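Local coordinates for RE68036p (Drosophila melanogaster, PDB 1SQH), which is of unknown function but probably transfers acyl groups, perhaps to glycine, using modules related to the acetyltransferase (GNAT) superfamily, at residues Gly30-His35 against Glu265-Ala270; Leu157-Ala162 against Glu259-Glu264; Tyr82-Arg87 against Ser92-Ser97. All blocks are in the same frame, centred on the assembly; numbering follows the deposited sequence.

Interaction 1: Gly30-His35 against Glu265-Ala270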
loop_
_atom_site.group_PDB
_atom_site.type_symbol
_atom_site.label_atom_id
_atom_site.label_comp_id
_atom_site.label_asym_id
_atom_site.label_seq_id
_atom_site.Cartn_x
_atom_site.Cartn_y
_atom_site.Cartn_z
ATOM N N GLY A 30 -1.200 -18.123 1.606
ATOM C CA GLY A 30 -2.515 -17.885 2.168
ATOM C C GLY A 30 -3.013 -16.462 1.988
ATOM O O GLY A 30 -2.261 -15.544 1.652
ATOM N N ILE A 31 -4.300 -16.290 2.242
ATOM C CA ILE A 31 -5.003 -15.022 2.113
ATOM C C ILE A 31 -4.526 -13.833 2.980
ATOM O O ILE A 31 -4.940 -12.688 2.754
ATOM C CB ILE A 31 -6.514 -15.290 2.368
ATOM C CG1 ILE A 31 -7.344 -14.615 1.297
ATOM C CG2 ILE A 31 -6.913 -14.867 3.774
ATOM C CD1 ILE A 31 -7.227 -15.317 -0.041
ATOM N N ARG A 32 -3.668 -14.086 3.964
ATOM C CA ARG A 32 -3.201 -13.004 4.846
ATOM C C ARG A 32 -1.865 -12.412 4.437
ATOM O O ARG A 32 -1.408 -11.431 5.020
ATOM C CB ARG A 32 -3.060 -13.493 6.287
ATOM C CG ARG A 32 -4.341 -13.787 7.020
ATOM C CD ARG A 32 -3.991 -14.551 8.275
ATOM N NE ARG A 32 -5.027 -14.514 9.292
ATOM C CZ ARG A 32 -4.846 -14.011 10.508
ATOM N NH1 ARG A 32 -3.666 -13.498 10.854
ATOM N NH2 ARG A 32 -5.836 -14.032 11.387
ATOM N N ASN A 33 -1.243 -13.019 3.442
ATOM C CA ASN A 33 0.058 -12.579 2.956
ATOM C C ASN A 33 0.001 -11.229 2.222
ATOM O O ASN A 33 -0.822 -11.025 1.331
ATOM C CB ASN A 33 0.628 -13.675 2.063
ATOM C CG ASN A 33 1.940 -13.294 1.462
ATOM O OD1 ASN A 33 1.987 -12.683 0.388
ATOM N ND2 ASN A 33 3.029 -13.636 2.153
ATOM N N PHE A 34 0.890 -10.311 2.591
ATOM C CA PHE A 34 0.904 -8.983 1.993
ATOM C C PHE A 34 1.250 -8.886 0.511
ATOM O O PHE A 34 0.818 -7.946 -0.167
ATOM C CB PHE A 34 1.811 -8.069 2.807
ATOM C CG PHE A 34 1.169 -7.559 4.064
ATOM C CD1 PHE A 34 0.490 -6.341 4.067
ATOM C CD2 PHE A 34 1.206 -8.309 5.233
ATOM C CE1 PHE A 34 -0.147 -5.872 5.224
ATOM C CE2 PHE A 34 0.578 -7.854 6.394
ATOM C CZ PHE A 34 -0.099 -6.637 6.391
ATOM N N HIS A 35 2.030 -9.827 -0.004
ATOM C CA HIS A 35 2.353 -9.785 -1.416
ATOM C C HIS A 35 1.131 -10.258 -2.166
ATOM O O HIS A 35 0.823 -9.758 -3.254
ATOM C CB HIS A 35 3.585 -10.637 -1.714
ATOM C CG HIS A 35 4.852 -9.986 -1.259
ATOM N ND1 HIS A 35 5.431 -8.940 -1.944
ATOM C CD2 HIS A 35 5.557 -10.127 -0.112
ATOM C CE1 HIS A 35 6.438 -8.459 -1.233
ATOM N NE2 HIS A 35 6.533 -9.160 -0.116
ATOM N N GLU A 265 -14.223 -9.948 -0.342
ATOM C CA GLU A 265 -13.621 -10.938 0.520
ATOM C C GLU A 265 -12.098 -10.897 0.567
ATOM O O GLU A 265 -11.430 -11.442 -0.298
ATOM C CB GLU A 265 -14.061 -12.346 0.126
ATOM C CG GLU A 265 -13.563 -13.401 1.117
ATOM C CD GLU A 265 -13.919 -14.825 0.720
ATOM O OE1 GLU A 265 -13.376 -15.315 -0.296
ATOM O OE2 GLU A 265 -14.742 -15.454 1.426
ATOM N N ILE A 266 -11.559 -10.224 1.572
ATOM C CA ILE A 266 -10.121 -10.185 1.777
ATOM C C ILE A 266 -9.818 -9.896 3.228
ATOM O O ILE A 266 -10.669 -9.434 3.986
ATOM C CB ILE A 266 -9.382 -9.122 0.922
ATOM C CG1 ILE A 266 -10.261 -7.898 0.722
ATOM C CG2 ILE A 266 -8.883 -9.742 -0.365
ATOM C CD1 ILE A 266 -10.440 -7.071 1.960
ATOM N N THR A 267 -8.591 -10.206 3.610
ATOM C CA THR A 267 -8.116 -9.960 4.956
ATOM C C THR A 267 -7.953 -8.449 5.069
ATOM O O THR A 267 -7.466 -7.808 4.137
ATOM C CB THR A 267 -6.741 -10.588 5.139
ATOM O OG1 THR A 267 -6.763 -11.910 4.594
ATOM C CG2 THR A 267 -6.354 -10.623 6.604
ATOM N N LEU A 268 -8.372 -7.870 6.182
ATOM C CA LEU A 268 -8.176 -6.446 6.356
ATOM C C LEU A 268 -6.763 -6.283 6.920
ATOM O O LEU A 268 -6.305 -7.124 7.699
ATOM C CB LEU A 268 -9.198 -5.880 7.340
ATOM C CG LEU A 268 -10.490 -5.319 6.751
ATOM C CD1 LEU A 268 -10.140 -4.068 5.958
ATOM C CD2 LEU A 268 -11.198 -6.358 5.866
ATOM N N THR A 269 -6.063 -5.222 6.528
ATOM C CA THR A 269 -4.718 -5.000 7.053
ATOM C C THR A 269 -4.455 -3.515 7.092
ATOM O O THR A 269 -5.270 -2.722 6.620
ATOM C CB THR A 269 -3.618 -5.633 6.171
ATOM O OG1 THR A 269 -3.613 -4.989 4.891
ATOM C CG2 THR A 269 -3.849 -7.131 5.983
ATOM N N ALA A 270 -3.314 -3.140 7.658
ATOM C CA ALA A 270 -2.921 -1.738 7.724
ATOM C C ALA A 270 -1.426 -1.658 7.952
ATOM O O ALA A 270 -0.854 -2.447 8.714
ATOM C CB ALA A 270 -3.655 -1.026 8.850
#
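The phenyl ring of Phe34 brings its CE1-CZ corner against Thr269, with CE1 3.6 Å from Thr269 CB and CZ 3.8 Å from Thr269 CG2. The contact joins two acetyltransferase-like regions: residues 30-33 form the turn between helix 15-29 and helix 34-51, Phe34 and His35 begin the second helix, and residues 265-270 enter strand 268-273, an outermost strand of the eight-stranded mixed sheet. Phe34 and Thr269 approach from opposite directions, and the ring meets the threonine obliquely. Val156 of strand 147-157 packs against both residues, while the Phe34 ring also meets that of Trp271. The turn itself is a type I beta turn from Gly30 to Asn33, and Asn33 N-caps the following helix, its OD1 accepting from Tyr36 N and, weakly, from His35 N. Beside it, Thr267 points its CB toward the turn. Its methyl, anti to the backbone N, faces the aliphatic part of Arg32 at 3.8 Å (CG2 to CG), the two side chains crossing at about a right angle. Its hydroxyl lies beside the backbone N (chi1 -46°) and is directed at the Ile31 carbonyl. Thr267 OG1 donates to Ile31 O over 2.7 Å, approaching from above the carbonyl plane, 64° out of it.

Interaction 2: Leu157-Ala162 against Glu259-Glu264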
loop_
_atom_site.group_PDB
_atom_site.type_symbol
_atom_site.label_atom_id
_atom_site.label_comp_id
_atom_site.label_asym_id
_atom_site.label_seq_id
_atom_site.Cartn_x
_atom_site.Cartn_y
_atom_site.Cartn_z
ATOM N N LEU A 157 -6.212 -8.410 10.276
ATOM C CA LEU A 157 -7.507 -8.747 10.866
ATOM C C LEU A 157 -8.222 -9.648 9.866
ATOM O O LEU A 157 -8.374 -9.281 8.694
ATOM C CB LEU A 157 -8.329 -7.483 11.110
ATOM C CG LEU A 157 -9.723 -7.676 11.717
ATOM C CD1 LEU A 157 -9.630 -8.051 13.198
ATOM C CD2 LEU A 157 -10.492 -6.365 11.547
ATOM N N SER A 158 -8.647 -10.827 10.321
ATOM C CA SER A 158 -9.318 -11.767 9.430
ATOM C C SER A 158 -10.571 -11.160 8.807
ATOM O O SER A 158 -11.147 -10.203 9.322
ATOM C CB SER A 158 -9.676 -13.058 10.176
ATOM O OG SER A 158 -10.738 -12.847 11.095
ATOM N N HIS A 159 -10.981 -11.712 7.678
ATOM C CA HIS A 159 -12.162 -11.213 7.011
ATOM C C HIS A 159 -13.381 -11.458 7.906
ATOM O O HIS A 159 -14.189 -10.548 8.121
ATOM C CB HIS A 159 -12.327 -11.892 5.645
ATOM C CG HIS A 159 -13.535 -11.436 4.898
ATOM N ND1 HIS A 159 -14.720 -12.140 4.899
ATOM C CD2 HIS A 159 -13.760 -10.323 4.162
ATOM C CE1 HIS A 159 -15.620 -11.481 4.194
ATOM N NE2 HIS A 159 -15.062 -10.374 3.737
ATOM N N GLU A 160 -13.499 -12.676 8.440
ATOM C CA GLU A 160 -14.613 -13.022 9.321
ATOM C C GLU A 160 -14.724 -12.001 10.453
ATOM O O GLU A 160 -15.809 -11.496 10.753
ATOM C CB GLU A 160 -14.426 -14.411 9.945
ATOM C CG GLU A 160 -14.106 -15.529 8.981
ATOM C CD GLU A 160 -12.604 -15.728 8.804
ATOM O OE1 GLU A 160 -11.938 -14.783 8.329
ATOM O OE2 GLU A 160 -12.097 -16.824 9.151
ATOM N N ASP A 161 -13.598 -11.697 11.093
ATOM C CA ASP A 161 -13.631 -10.731 12.178
ATOM C C ASP A 161 -14.054 -9.366 11.680
ATOM O O ASP A 161 -14.888 -8.714 12.303
ATOM C CB ASP A 161 -12.273 -10.637 12.875
ATOM C CG ASP A 161 -12.021 -11.813 13.796
ATOM O OD1 ASP A 161 -13.018 -12.434 14.248
ATOM O OD2 ASP A 161 -10.836 -12.106 14.081
ATOM N N ALA A 162 -13.485 -8.936 10.557
ATOM C CA ALA A 162 -13.831 -7.645 9.987
ATOM C C ALA A 162 -15.309 -7.621 9.589
ATOM O O ALA A 162 -16.013 -6.636 9.821
ATOM C CB ALA A 162 -12.955 -7.353 8.770
ATOM N N GLU A 259 -16.922 -2.045 6.337
ATOM C CA GLU A 259 -17.339 -1.737 4.971
ATOM C C GLU A 259 -16.555 -2.515 3.931
ATOM O O GLU A 259 -17.138 -3.057 2.992
ATOM C CB GLU A 259 -17.239 -0.230 4.666
ATOM C CG GLU A 259 -17.698 0.124 3.238
ATOM C CD GLU A 259 -17.746 1.626 2.944
ATOM O OE1 GLU A 259 -17.779 1.991 1.751
ATOM O OE2 GLU A 259 -17.764 2.447 3.888
ATOM N N ILE A 260 -15.237 -2.581 4.090
ATOM C CA ILE A 260 -14.431 -3.302 3.121
ATOM C C ILE A 260 -14.757 -4.786 3.141
ATOM O O ILE A 260 -14.968 -5.390 2.104
ATOM C CB ILE A 260 -12.907 -3.131 3.380
ATOM C CG1 ILE A 260 -12.485 -1.679 3.113
ATOM C CG2 ILE A 260 -12.116 -4.098 2.475
ATOM C CD1 ILE A 260 -11.005 -1.410 3.359
ATOM N N ALA A 261 -14.795 -5.369 4.330
ATOM C CA ALA A 261 -15.067 -6.798 4.465
ATOM C C ALA A 261 -16.431 -7.219 3.935
ATOM O O ALA A 261 -16.599 -8.339 3.456
ATOM C CB ALA A 261 -14.926 -7.221 5.930
ATOM N N ARG A 262 -17.407 -6.327 4.000
ATOM C CA ARG A 262 -18.725 -6.703 3.522
ATOM C C ARG A 262 -18.911 -6.416 2.041
ATOM O O ARG A 262 -19.894 -6.834 1.440
ATOM C CB ARG A 262 -19.799 -6.004 4.350
ATOM C CG ARG A 262 -19.729 -6.384 5.810
ATOM C CD ARG A 262 -21.106 -6.417 6.415
ATOM N NE ARG A 262 -21.099 -6.886 7.798
ATOM C CZ ARG A 262 -22.205 -7.094 8.507
ATOM N NH1 ARG A 262 -23.396 -6.875 7.958
ATOM N NH2 ARG A 262 -22.124 -7.518 9.759
ATOM N N GLY A 263 -17.953 -5.708 1.456
ATOM C CA GLY A 263 -18.036 -5.392 0.046
ATOM C C GLY A 263 -17.137 -6.307 -0.760
ATOM O O GLY A 263 -17.302 -6.444 -1.968
ATOM N N GLU A 264 -16.170 -6.936 -0.102
ATOM C CA GLU A 264 -15.279 -7.835 -0.815
ATOM C C GLU A 264 -14.657 -8.803 0.168
ATOM O O GLU A 264 -14.576 -8.527 1.375
ATOM C CB GLU A 264 -14.189 -7.041 -1.570
ATOM C CG GLU A 264 -13.089 -6.434 -0.686
ATOM C CD GLU A 264 -12.243 -5.383 -1.414
ATOM O OE1 GLU A 264 -12.486 -4.170 -1.221
ATOM O OE2 GLU A 264 -11.339 -5.773 -2.184
#
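The CA atoms of Ala162 and Ala261 lie 5.7 Å apart, the nearest pair between the opening turn of helix 159-163 and the last turn of helix 248-263. Their methyls meet directly: Ala162 CB to Ala261 CB is 3.5 Å, tighter than usual van der Waals contact, and Leu268 packs against both. His159 makes the polar half of the contact. A chi1 of 180°, with CG turned opposite the backbone N, carries the imidazole across to the helix end, where it presents NE2 to two carbonyls near the ring edge. NE2 donates to Ala261 O at 2.6 Å, in the carbonyl plane on a lone pair, though this oxygen is tilted 28° from the ring plane. A weak second bond runs from His159 NE2 to Glu264 O at 3.0 Å, bent to 126°. In the chain, helix 248-263 follows strand 234-239 and precedes strand 268-273, the order in which GNAT enzymes place the helix that typically receives the acyl-CoA pyrophosphate at its N-terminal end; His159 meets the opposite end. A leucine in place of His159 would probably leave the carbonyl oxygens of Ala261 and Glu264 without this shared N-H. The Glu264 carboxylate turns elsewhere, to a salt bridge with Lys44 and a bond with Tyr40. At the start of helix 159-163, Ser158 is the N-cap, its OG accepting from Asp161 N at 3.1 Å.

Interaction 3: Tyr82-Arg87 against Ser92-Ser97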
loop_
_atom_site.group_PDB
_atom_site.type_symbol
_atom_site.label_atom_id
_atom_site.label_comp_id
_atom_site.label_asym_id
_atom_site.label_seq_id
_atom_site.Cartn_x
_atom_site.Cartn_y
_atom_site.Cartn_z
ATOM N N TYR A 82 9.549 -11.886 -8.236
ATOM C CA TYR A 82 8.956 -10.790 -8.973
ATOM C C TYR A 82 9.462 -9.438 -8.496
ATOM O O TYR A 82 10.003 -9.289 -7.397
ATOM C CB TYR A 82 7.427 -10.835 -8.851
ATOM C CG TYR A 82 6.879 -10.028 -7.699
ATOM C CD1 TYR A 82 6.431 -8.721 -7.888
ATOM C CD2 TYR A 82 6.835 -10.558 -6.413
ATOM C CE1 TYR A 82 5.951 -7.961 -6.825
ATOM C CE2 TYR A 82 6.353 -9.803 -5.338
ATOM C CZ TYR A 82 5.913 -8.506 -5.553
ATOM O OH TYR A 82 5.429 -7.771 -4.491
ATOM N N VAL A 83 9.280 -8.450 -9.350
ATOM C CA VAL A 83 9.664 -7.091 -9.041
ATOM C C VAL A 83 8.607 -6.275 -9.741
ATOM O O VAL A 83 8.335 -6.492 -10.930
ATOM C CB VAL A 83 11.072 -6.706 -9.616
ATOM C CG1 VAL A 83 11.354 -5.227 -9.354
ATOM C CG2 VAL A 83 12.164 -7.564 -8.981
ATOM N N SER A 84 7.991 -5.367 -8.996
ATOM C CA SER A 84 6.974 -4.491 -9.561
ATOM C C SER A 84 7.501 -3.061 -9.554
ATOM O O SER A 84 8.304 -2.680 -8.691
ATOM C CB SER A 84 5.679 -4.573 -8.753
ATOM O OG SER A 84 5.934 -4.353 -7.384
ATOM N N LEU A 85 7.064 -2.287 -10.542
ATOM C CA LEU A 85 7.456 -0.896 -10.661
ATOM C C LEU A 85 6.189 -0.056 -10.710
ATOM O O LEU A 85 5.279 -0.340 -11.499
ATOM C CB LEU A 85 8.292 -0.692 -11.925
ATOM C CG LEU A 85 9.694 -1.322 -11.909
ATOM C CD1 LEU A 85 10.393 -1.036 -13.245
ATOM C CD2 LEU A 85 10.507 -0.751 -10.765
ATOM N N HIS A 86 6.140 0.953 -9.842
ATOM C CA HIS A 86 5.006 1.870 -9.712
ATOM C C HIS A 86 5.439 3.324 -9.911
ATOM O O HIS A 86 6.561 3.711 -9.563
ATOM C CB HIS A 86 4.360 1.686 -8.326
ATOM C CG HIS A 86 3.300 2.696 -7.996
ATOM N ND1 HIS A 86 3.591 3.934 -7.458
ATOM C CD2 HIS A 86 1.949 2.642 -8.102
ATOM C CE1 HIS A 86 2.466 4.594 -7.245
ATOM N NE2 HIS A 86 1.454 3.833 -7.627
ATOM N N ARG A 87 4.546 4.133 -10.462
ATOM C CA ARG A 87 4.862 5.530 -10.703
ATOM C C ARG A 87 3.800 6.508 -10.202
ATOM O O ARG A 87 2.602 6.316 -10.432
ATOM C CB ARG A 87 5.073 5.757 -12.203
ATOM C CG ARG A 87 5.571 7.152 -12.567
ATOM C CD ARG A 87 6.928 7.051 -13.245
ATOM N NE ARG A 87 8.040 7.449 -12.389
ATOM C CZ ARG A 87 9.256 6.910 -12.459
ATOM N NH1 ARG A 87 9.508 5.944 -13.334
ATOM N NH2 ARG A 87 10.230 7.345 -11.671
ATOM N N SER A 92 8.327 3.576 -7.238
ATOM C CA SER A 92 8.216 2.719 -6.067
ATOM C C SER A 92 8.463 1.292 -6.525
ATOM O O SER A 92 7.917 0.859 -7.544
ATOM C CB SER A 92 6.828 2.843 -5.443
ATOM O OG SER A 92 6.643 4.135 -4.893
ATOM N N VAL A 93 9.294 0.574 -5.775
ATOM C CA VAL A 93 9.635 -0.798 -6.113
ATOM C C VAL A 93 9.254 -1.778 -5.013
ATOM O O VAL A 93 9.466 -1.526 -3.825
ATOM C CB VAL A 93 11.164 -0.956 -6.384
ATOM C CG1 VAL A 93 11.468 -2.360 -6.867
ATOM C CG2 VAL A 93 11.629 0.060 -7.413
ATOM N N SER A 94 8.670 -2.893 -5.430
ATOM C CA SER A 94 8.288 -3.967 -4.520
ATOM C C SER A 94 8.894 -5.229 -5.110
ATOM O O SER A 94 9.015 -5.346 -6.328
ATOM C CB SER A 94 6.765 -4.130 -4.450
ATOM O OG SER A 94 6.424 -5.244 -3.638
ATOM N N PHE A 95 9.279 -6.169 -4.257
ATOM C CA PHE A 95 9.860 -7.408 -4.746
ATOM C C PHE A 95 9.886 -8.497 -3.683
ATOM O O PHE A 95 9.883 -8.221 -2.483
ATOM C CB PHE A 95 11.279 -7.156 -5.258
ATOM C CG PHE A 95 12.207 -6.590 -4.219
ATOM C CD1 PHE A 95 12.807 -7.415 -3.273
ATOM C CD2 PHE A 95 12.463 -5.221 -4.172
ATOM C CE1 PHE A 95 13.659 -6.883 -2.296
ATOM C CE2 PHE A 95 13.310 -4.683 -3.201
ATOM C CZ PHE A 95 13.905 -5.518 -2.262
ATOM N N PHE A 96 9.908 -9.741 -4.149
ATOM C CA PHE A 96 9.960 -10.892 -3.272
ATOM C C PHE A 96 10.325 -12.137 -4.058
ATOM O O PHE A 96 10.289 -12.155 -5.282
ATOM C CB PHE A 96 8.614 -11.146 -2.577
ATOM C CG PHE A 96 8.738 -12.008 -1.352
ATOM C CD1 PHE A 96 9.166 -11.455 -0.147
ATOM C CD2 PHE A 96 8.532 -13.389 -1.421
ATOM C CE1 PHE A 96 9.392 -12.257 0.978
ATOM C CE2 PHE A 96 8.755 -14.209 -0.312
ATOM C CZ PHE A 96 9.188 -13.639 0.893
ATOM N N SER A 97 10.683 -13.172 -3.318
ATOM C CA SER A 97 11.022 -14.474 -3.864
ATOM C C SER A 97 11.229 -15.346 -2.644
ATOM O O SER A 97 11.660 -14.852 -1.599
ATOM C CB SER A 97 12.315 -14.432 -4.686
ATOM O OG SER A 97 12.635 -15.745 -5.128
HETATM O O HOH W 1 5.808 -1.503 -7.185
HETATM O O HOH W 2 5.491 5.910 -6.791
#
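Tyr82 swings its ring across the neighbouring strand, setting its hydroxyl 2.8 Å from Ser94 OG in a hydrogen bond that either group could donate. A skewed chi1 of 92° puts the ring there, with Phe95 CA 4.2 Å above one ring face, toward the rim, and Tyr82 CE2 3.8 Å from Phe96 CB. Ser94 meets the phenol with OG anti to its own backbone N. Both hydroxyls have a further partner: Tyr82 OH bonds with His35 ND1, Ser94 OG with Asn126 ND2.

The backbones form an antiparallel beta hairpin, the strand directions 166° apart. Tyr82-Phe96, Ser84-Ser94 and His86-Ser92 are its hydrogen-bonded pairs, each with two N-H to O bonds. On their face, Ser84 OG is hydrogen-bonded at 2.9 Å to a water, in a direction left open, and that water donates to Ser92 O. A second water, at the edge of the His86 ring in its plane, bridges His86 ND1 and Ser92 OG at 2.8 Å each, while His86 NE2 bonds to Ser63 O. The other face is apolar. Leu85 CD2 lies 3.6 Å from Val93 CG2, side by side and pointing the same way, whereas the side chains of Val83 and Val93 cross at a slant and touch through their CG1 methyls.

Strands 67-71 and 123-128 flank the hairpin within the sheet. Helix 104-112 packs on Val83 and Phe95, and helices 15-29 and 34-51 on the face carrying Tyr82, Ser94 and Phe96.

How the interactions relate
All three contacts belong to elements built on or around the eight-stranded sheet. Interactions 1 and 2 are neighbours, with centres about 10 Å apart: Leu268 N probably bonds to Leu157 O at 2.9 Å, pairing strand 268-273 with strand 147-157, and Ile266 CD1 packs on Ile260 CG2 at 3.5 Å. Interaction 3 lies further along the sheet, its centre about 18 Å from that of interaction 1, yet the two touch through His35, whose ND1 is 2.8 Å from Tyr82 OH. Residues 30-35 thus link the hairpin to the far edge strand. Interactions 2 and 3 lie on opposite sides of the chain's centre and do not touch, their nearest atoms about 17 Å apart.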